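Aminomethyltransferase (Bartonella henselae, PDB 3GIR) belongs to the aminomethyltransferase (T-protein) family of enzymes and joins a folate-binding domain to a smaller C-terminal barrel domain. Local coordinates at residues I126-I131 with V143-N148; A323-F328 with V367-R372; P92-F97 with F163-I168. All coordinates share one frame; numbering follows the deposited sequence.

Contact 1. Residues I126-I131 with V143-N148; sequences ILDDLI and VANAGN
Asp128 OD2 takes the backbone N-H of Asn145 at an N-to-OD2 distance of 3.0 Å, using its syn lone pair, with 150° at the hydrogen. The first torsion turns the carboxylate onto the opposite chain: CG lies anti to the backbone N (chi1 -154°), which brings OD2 to the first residue beyond strand 139-144. Further along, Val143 N donates to Ile131 O over 2.9 Å, in the carbonyl plane. The return bond from Ile131 N to Val143 O is weak at 3.4 Å. This antiparallel hydrogen-bonded pair belongs to the beta hairpin of strands 126-136 and 139-144, two neighbours in the five-stranded sheet. At the Asp128 end the second chain leaves the sheet and turns, with Asn148 N bonded to Asn145 O, and helix 149-159 follows. The turn returns Asn148 to the carboxylate, where Asn148 CB lies 3.4 Å from Asp128 OD2. Asp129 sends its OD2 out of the contact to the hydroxyl of Tyr116 on the adjacent strand. Apolar packing is confined to a small patch: Leu130 CD2 sits 3.7 Å from Ala144 CA and 4.0 Å from Ala144 CB, and both side chains also touch Asp152 of the helix.

Contact 2. Residues A323-F328 with V367-R372; sequences AGAVLF and VFTELR
Phe328 and Phe368 each set a ring edge beside the other's carbonyl oxygen. Phe368 O lies near the plane of the Phe328 ring, 3.6 Å from Phe328 CD2; Thr369 CA borders the same ring at its edge, and Glu370 CG approaches it obliquely. In return, Phe328 O lies near the plane of the Phe368 ring, 3.6 Å from Phe368 CD2. The Phe368 ring also makes a cation-pi contact with Lys375 of the next strand.

The backbones behind the two rings form a single antiparallel hydrogen-bonded pair. Phe328 N reaches Phe368 O over a short, nearly straight bond of 2.7 Å (163° at the hydrogen), and Phe368 N reaches Phe328 O at 3.0 Å. The short strand segments 326-328 and 367-371 make an angle of 130° between their N-to-C directions, in keeping with a pairing limited to this one bridge. Beyond it a side chain takes over: Thr369 holds OG1 anti to its backbone N (chi1 -163°) and donates to Val326 O at 2.8 Å. Strands 326-328 and 366-371 are the two outermost strands of a six-stranded antiparallel sheet, and their meeting closes it, consistent with the barrel domain of this family. On the side away from the rings, Leu327 CD2 meets Val367 CG2 at 4.1 Å. Both are buried, and both also touch Leu313 of strand 309-315.

The carbonyl oxygens gather the donors here. Phe368 O accepts the N-H of Phe328, has Leu327 CA 3.2 Å away in a CA-H...O contact, and lies at the Phe328 ring edge, where the slightly positive C-H groups should suit it. The seam is thus closed by backbone acceptors, one threonine hydroxyl and weakly polarised C-H groups.

Contact 3. Residues P92-F97 with F163-I168; sequences PKAVEF and FECQVI
Phe163 lays one face of its ring over the backbone of Phe97: Phe97 CA stands 3.6 Å from the ring centroid and 6° off the ring normal, a CH-pi contact. Here the start of helix 94-101 packs against the chain leading into edge strand 166-169, on the antiparallel sheet of the folate-binding domain. The two aromatic rings meet obliquely, their planes 56° apart, with Phe163 CD2 at the edge of the Phe97 ring and 3.8 Å from Phe97 CD1. Phe97 CB rests 3.7 Å from Phe163 CG.

A single backbone bond crosses beside this packing. Lys93, at the N-cap position, donates its N-H to Glu164 O across 3.0 Å, while its own carbonyl receives Phe97 N in the first turn of the helix. Glu164 is the centre of an inverse gamma turn, closed by a weak bond from Cys165 N to Phe163 O. This turn directs Glu164 O at the helix start while Phe163 and Cys165 both project toward the helix. Cys165 SG, 3.6 Å from Ala94 CB and oblique to the Phe97 ring, belongs to one of two modelled conformers, so its contacts are doubtful.

Farther out, Val89 of the neighbouring strand touches Ala94, Phe97 and Cys165, and Leu156 of helix 149-159 touches Phe97 and Val167. With CG anti to the backbone N (chi1 163°), the Phe97 ring reaches Val167, whose CG2 lies 4.0 Å from Phe97 CE2.

Overall arrangement
Contacts 1 and 3 reach the same five-stranded antiparallel sheet: contact 1 lies on its hairpin 126-136/139-144, contact 3 at its edge strand 166-169. Their centres are about 19 Å apart and their nearest atoms about 9 Å, and contact 1 is nested along the chain inside the loop that contact 3 closes. Helix 149-159 touches side chains of both. Contact 2 comes later in the sequence, in the C-terminal barrel domain, with its centre about 28 Å from that of contact 1 and about 46 Å from that of contact 3; contacts 2 and 3 lie on opposite sides of the chain's centre. The sodium ion is bound by Leu238, Asp240 and Val243, which belong to none of the three contacts.

Contact 1. Residues I126-I131 with V143-N148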
# COMPACT_ATOMS: atom_id res chain seq x y z
N ILE A 126 7.48 -11.05 -5.63
CA ILE A 126 7.36 -10.04 -4.58
C ILE A 126 6.84 -10.67 -3.31
O ILE A 126 5.65 -11.00 -3.16
CB ILE A 126 6.47 -8.87 -5.04
CG1 ILE A 126 7.08 -8.12 -6.22
CG2 ILE A 126 6.25 -7.81 -3.86
CD1 ILE A 126 6.10 -7.19 -6.94
N LEU A 127 7.73 -10.85 -2.31
CA LEU A 127 7.31 -11.36 -1.00
C LEU A 127 6.42 -10.33 -0.26
O LEU A 127 5.51 -10.72 0.46
CB LEU A 127 8.55 -11.62 -0.12
CG LEU A 127 9.43 -12.76 -0.71
CD1 LEU A 127 10.85 -12.86 -0.04
CD2 LEU A 127 8.65 -14.11 -0.50
N ASP A 128 6.73 -9.06 -0.41
CA ASP A 128 5.97 -7.94 0.19
C ASP A 128 6.42 -6.67 -0.46
O ASP A 128 7.57 -6.53 -0.86
CB ASP A 128 6.14 -7.84 1.71
CG ASP A 128 4.93 -7.15 2.40
OD1 ASP A 128 3.93 -6.93 1.68
OD2 ASP A 128 5.09 -6.72 3.59
N ASP A 129 5.50 -5.72 -0.55
CA ASP A 129 5.92 -4.36 -0.90
C ASP A 129 6.04 -3.55 0.38
O ASP A 129 5.40 -3.90 1.40
CB ASP A 129 5.09 -3.70 -2.00
CG ASP A 129 3.67 -3.56 -1.73
OD1 ASP A 129 3.06 -4.16 -0.80
OD2 ASP A 129 3.07 -2.78 -2.59
N LEU A 130 6.95 -2.56 0.36
CA LEU A 130 7.38 -1.94 1.62
C LEU A 130 7.64 -0.48 1.34
O LEU A 130 7.94 -0.15 0.23
CB LEU A 130 8.72 -2.63 2.06
CG LEU A 130 8.84 -4.11 2.35
CD1 LEU A 130 10.28 -4.69 2.48
CD2 LEU A 130 8.08 -4.45 3.65
N ILE A 131 7.65 0.37 2.37
CA ILE A 131 8.18 1.70 2.29
C ILE A 131 9.36 1.77 3.25
O ILE A 131 9.25 1.41 4.46
CB ILE A 131 7.20 2.83 2.66
CG1 ILE A 131 5.87 2.65 1.93
CG2 ILE A 131 7.85 4.18 2.51
CD1 ILE A 131 6.02 2.80 0.45
N VAL A 143 8.04 -0.06 6.67
CA VAL A 143 6.64 -0.40 7.00
C VAL A 143 6.19 -1.56 6.13
O VAL A 143 6.24 -1.44 4.90
CB VAL A 143 5.74 0.85 6.79
CG1 VAL A 143 4.28 0.51 7.16
CG2 VAL A 143 6.16 2.05 7.70
N ALA A 144 5.75 -2.64 6.80
CA ALA A 144 5.40 -3.94 6.20
C ALA A 144 3.91 -4.12 6.23
O ALA A 144 3.25 -3.66 7.17
CB ALA A 144 6.05 -5.07 6.99
N ASN A 145 3.38 -4.85 5.26
CA ASN A 145 1.96 -5.16 5.31
C ASN A 145 1.57 -6.12 6.39
O ASN A 145 2.33 -7.03 6.73
CB ASN A 145 1.59 -5.78 3.94
CG ASN A 145 1.46 -4.78 2.89
OD1 ASN A 145 2.32 -4.71 1.93
ND2 ASN A 145 0.43 -3.94 3.01
N ALA A 146 0.32 -6.02 6.86
CA ALA A 146 -0.17 -6.83 7.94
C ALA A 146 0.01 -8.34 7.73
O ALA A 146 0.50 -9.03 8.62
CB ALA A 146 -1.64 -6.47 8.20
N GLY A 147 -0.37 -8.82 6.59
CA GLY A 147 -0.34 -10.28 6.38
C GLY A 147 1.03 -10.89 6.30
O GLY A 147 1.22 -12.10 6.43
N ASN A 148 2.00 -10.04 6.03
CA ASN A 148 3.36 -10.43 5.76
C ASN A 148 4.35 -10.02 6.79
O ASN A 148 5.55 -10.25 6.63
CB ASN A 148 3.82 -9.81 4.41
CG ASN A 148 2.96 -10.23 3.24
OD1 ASN A 148 2.60 -9.41 2.38
ND2 ASN A 148 2.61 -11.48 3.21

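Contact 2. Residues A323-F328 with V367-R372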
# COMPACT_ATOMS: atom_id res chain seq x y z
N ALA A 323 -12.76 -9.24 -7.21
CA ALA A 323 -11.58 -10.07 -7.18
C ALA A 323 -11.94 -11.53 -7.39
O ALA A 323 -12.90 -12.06 -6.77
CB ALA A 323 -10.92 -9.85 -5.82
N GLY A 324 -11.16 -12.21 -8.22
CA GLY A 324 -11.32 -13.61 -8.56
C GLY A 324 -12.11 -13.90 -9.83
O GLY A 324 -12.06 -15.02 -10.37
N ALA A 325 -12.81 -12.89 -10.35
CA ALA A 325 -13.48 -13.05 -11.64
C ALA A 325 -12.51 -13.48 -12.76
O ALA A 325 -11.48 -12.81 -12.98
CB ALA A 325 -14.15 -11.75 -12.01
N VAL A 326 -12.85 -14.53 -13.49
CA VAL A 326 -11.97 -15.05 -14.50
C VAL A 326 -12.12 -14.21 -15.79
O VAL A 326 -13.23 -13.86 -16.15
CB VAL A 326 -12.27 -16.56 -14.80
CG1 VAL A 326 -11.38 -17.01 -15.89
CG2 VAL A 326 -12.10 -17.37 -13.49
N LEU A 327 -11.02 -13.90 -16.46
CA LEU A 327 -11.05 -13.13 -17.72
C LEU A 327 -10.77 -14.02 -18.91
O LEU A 327 -9.90 -14.87 -18.87
CB LEU A 327 -10.00 -12.05 -17.69
CG LEU A 327 -10.18 -10.97 -16.65
CD1 LEU A 327 -9.00 -9.95 -16.60
CD2 LEU A 327 -11.54 -10.24 -16.75
N PHE A 328 -11.59 -13.81 -19.91
CA PHE A 328 -11.55 -14.55 -21.17
C PHE A 328 -11.31 -13.63 -22.38
O PHE A 328 -11.64 -12.43 -22.34
CB PHE A 328 -12.93 -15.23 -21.40
CG PHE A 328 -13.30 -16.19 -20.30
CD1 PHE A 328 -12.88 -17.51 -20.33
CD2 PHE A 328 -14.02 -15.74 -19.23
CE1 PHE A 328 -13.21 -18.41 -19.27
CE2 PHE A 328 -14.33 -16.61 -18.18
CZ PHE A 328 -13.94 -17.95 -18.21
N VAL A 367 -11.90 -7.41 -22.87
CA VAL A 367 -11.81 -8.74 -22.28
C VAL A 367 -13.16 -9.01 -21.66
O VAL A 367 -13.99 -8.14 -21.55
CB VAL A 367 -10.66 -8.91 -21.27
CG1 VAL A 367 -9.27 -8.65 -21.95
CG2 VAL A 367 -10.78 -7.98 -20.07
N PHE A 368 -13.36 -10.26 -21.26
CA PHE A 368 -14.71 -10.65 -20.82
C PHE A 368 -14.67 -11.52 -19.58
O PHE A 368 -13.71 -12.20 -19.29
CB PHE A 368 -15.40 -11.46 -21.97
CG PHE A 368 -15.42 -10.73 -23.28
CD1 PHE A 368 -16.45 -9.88 -23.56
CD2 PHE A 368 -14.33 -10.80 -24.16
CE1 PHE A 368 -16.45 -9.12 -24.72
CE2 PHE A 368 -14.29 -9.98 -25.30
CZ PHE A 368 -15.36 -9.20 -25.58
N THR A 369 -15.77 -11.42 -18.86
CA THR A 369 -16.04 -12.39 -17.73
C THR A 369 -17.47 -12.89 -17.83
O THR A 369 -18.23 -12.50 -18.71
CB THR A 369 -15.74 -11.71 -16.38
OG1 THR A 369 -15.61 -12.71 -15.37
CG2 THR A 369 -16.78 -10.77 -15.99
N GLU A 370 -17.84 -13.82 -16.99
CA GLU A 370 -19.16 -14.39 -17.06
C GLU A 370 -19.95 -14.02 -15.80
O GLU A 370 -19.44 -14.17 -14.69
CB GLU A 370 -19.04 -15.88 -17.13
CG GLU A 370 -18.61 -16.44 -18.43
CD GLU A 370 -19.63 -16.34 -19.60
OE1 GLU A 370 -20.83 -16.77 -19.46
OE2 GLU A 370 -19.18 -15.84 -20.68
N LEU A 371 -21.18 -13.61 -15.98
CA LEU A 371 -22.07 -13.33 -14.83
C LEU A 371 -23.45 -13.88 -15.14
O LEU A 371 -24.01 -13.57 -16.17
CB LEU A 371 -22.17 -11.84 -14.60
CG LEU A 371 -23.15 -11.33 -13.55
CD1 LEU A 371 -22.77 -11.81 -12.15
CD2 LEU A 371 -23.28 -9.76 -13.57
N ARG A 372 -23.95 -14.78 -14.27
CA ARG A 372 -25.27 -15.45 -14.47
C ARG A 372 -25.37 -16.03 -15.86
O ARG A 372 -26.39 -15.92 -16.54
CB ARG A 372 -26.42 -14.54 -14.15
CG ARG A 372 -26.38 -13.92 -12.81
CD ARG A 372 -27.54 -13.04 -12.55
NE ARG A 372 -27.55 -11.85 -13.37
CZ ARG A 372 -26.97 -10.71 -13.02
NH1 ARG A 372 -26.37 -10.59 -11.84
NH2 ARG A 372 -27.04 -9.68 -13.85

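Contact 3. Residues P92-F97 with F163-I168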
# COMPACT_ATOMS: atom_id res chain seq x y z
N PRO A 92 25.83 -0.11 12.33
CA PRO A 92 26.82 0.56 11.51
C PRO A 92 26.85 0.13 10.06
O PRO A 92 27.33 0.85 9.23
CB PRO A 92 28.16 0.23 12.19
CG PRO A 92 27.87 -0.86 13.10
CD PRO A 92 26.40 -0.81 13.49
N LYS A 93 26.34 -1.06 9.78
CA LYS A 93 26.25 -1.54 8.41
C LYS A 93 24.81 -1.65 7.91
O LYS A 93 24.53 -2.43 7.01
CB LYS A 93 27.00 -2.86 8.29
CG LYS A 93 28.50 -2.68 8.72
CD LYS A 93 29.24 -1.74 7.76
CE LYS A 93 30.77 -1.59 8.13
NZ LYS A 93 31.40 -0.56 7.19
N ALA A 94 23.92 -0.84 8.49
CA ALA A 94 22.52 -0.80 7.99
C ALA A 94 22.41 -0.50 6.52
O ALA A 94 21.59 -1.12 5.80
CB ALA A 94 21.69 0.21 8.83
N VAL A 95 23.17 0.47 6.04
CA VAL A 95 23.18 0.80 4.60
C VAL A 95 23.51 -0.38 3.68
O VAL A 95 22.83 -0.63 2.67
CB VAL A 95 24.14 1.99 4.29
CG1 VAL A 95 24.40 2.20 2.76
CG2 VAL A 95 23.60 3.28 4.95
N GLU A 96 24.58 -1.11 3.99
CA GLU A 96 24.97 -2.23 3.21
C GLU A 96 23.95 -3.41 3.32
O GLU A 96 23.62 -4.05 2.36
CB GLU A 96 26.35 -2.69 3.72
CG GLU A 96 27.41 -1.65 3.46
CD GLU A 96 27.57 -0.49 4.47
OE1 GLU A 96 26.84 -0.37 5.51
OE2 GLU A 96 28.45 0.38 4.17
N PHE A 97 23.42 -3.62 4.50
CA PHE A 97 22.42 -4.63 4.67
C PHE A 97 21.18 -4.34 3.77
O PHE A 97 20.66 -5.22 3.04
CB PHE A 97 22.01 -4.73 6.10
CG PHE A 97 20.70 -5.45 6.28
CD1 PHE A 97 20.48 -6.75 5.80
CD2 PHE A 97 19.65 -4.79 6.92
CE1 PHE A 97 19.26 -7.34 5.95
CE2 PHE A 97 18.40 -5.38 6.99
CZ PHE A 97 18.21 -6.63 6.54
N PHE A 163 25.58 -9.16 8.41
CA PHE A 163 25.84 -7.74 8.54
C PHE A 163 25.82 -7.28 9.96
O PHE A 163 25.13 -7.84 10.81
CB PHE A 163 24.78 -6.91 7.76
CG PHE A 163 24.83 -7.10 6.29
CD1 PHE A 163 25.66 -6.31 5.51
CD2 PHE A 163 24.05 -8.06 5.67
CE1 PHE A 163 25.71 -6.52 4.15
CE2 PHE A 163 24.12 -8.26 4.37
CZ PHE A 163 24.95 -7.45 3.60
N GLU A 164 26.58 -6.24 10.24
CA GLU A 164 26.56 -5.65 11.60
C GLU A 164 25.45 -4.61 11.67
O GLU A 164 25.63 -3.42 11.51
CB GLU A 164 27.90 -5.04 12.02
CG GLU A 164 27.90 -4.69 13.51
CD GLU A 164 29.17 -4.04 14.01
OE1 GLU A 164 30.05 -3.69 13.19
OE2 GLU A 164 29.27 -3.88 15.24
N CYS A 165 24.26 -5.12 11.87
CA CYS A 165 23.04 -4.32 11.86
C CYS A 165 22.02 -5.10 12.67
O CYS A 165 22.11 -6.33 12.75
CB CYS A 165 22.54 -4.12 10.40
SG CYS A 165 21.05 -3.09 10.19
N GLN A 166 21.03 -4.40 13.22
CA GLN A 166 19.93 -5.06 13.90
C GLN A 166 18.59 -4.74 13.20
O GLN A 166 18.45 -3.66 12.66
CB GLN A 166 19.84 -4.56 15.35
CG GLN A 166 21.08 -4.88 16.21
CD GLN A 166 21.42 -6.36 16.32
OE1 GLN A 166 22.58 -6.77 16.14
NE2 GLN A 166 20.41 -7.18 16.63
N VAL A 167 17.69 -5.69 13.22
CA VAL A 167 16.34 -5.58 12.69
C VAL A 167 15.43 -5.77 13.88
O VAL A 167 15.53 -6.80 14.57
CB VAL A 167 16.11 -6.73 11.66
CG1 VAL A 167 14.78 -6.70 11.00
CG2 VAL A 167 17.23 -6.66 10.56
N ILE A 168 14.52 -4.82 14.12
CA ILE A 168 13.71 -4.78 15.31
C ILE A 168 12.22 -4.53 14.93
O ILE A 168 11.93 -3.48 14.40
CB ILE A 168 14.15 -3.63 16.27
CG1 ILE A 168 15.67 -3.71 16.51
CG2 ILE A 168 13.35 -3.71 17.59
CD1 ILE A 168 16.23 -2.46 17.15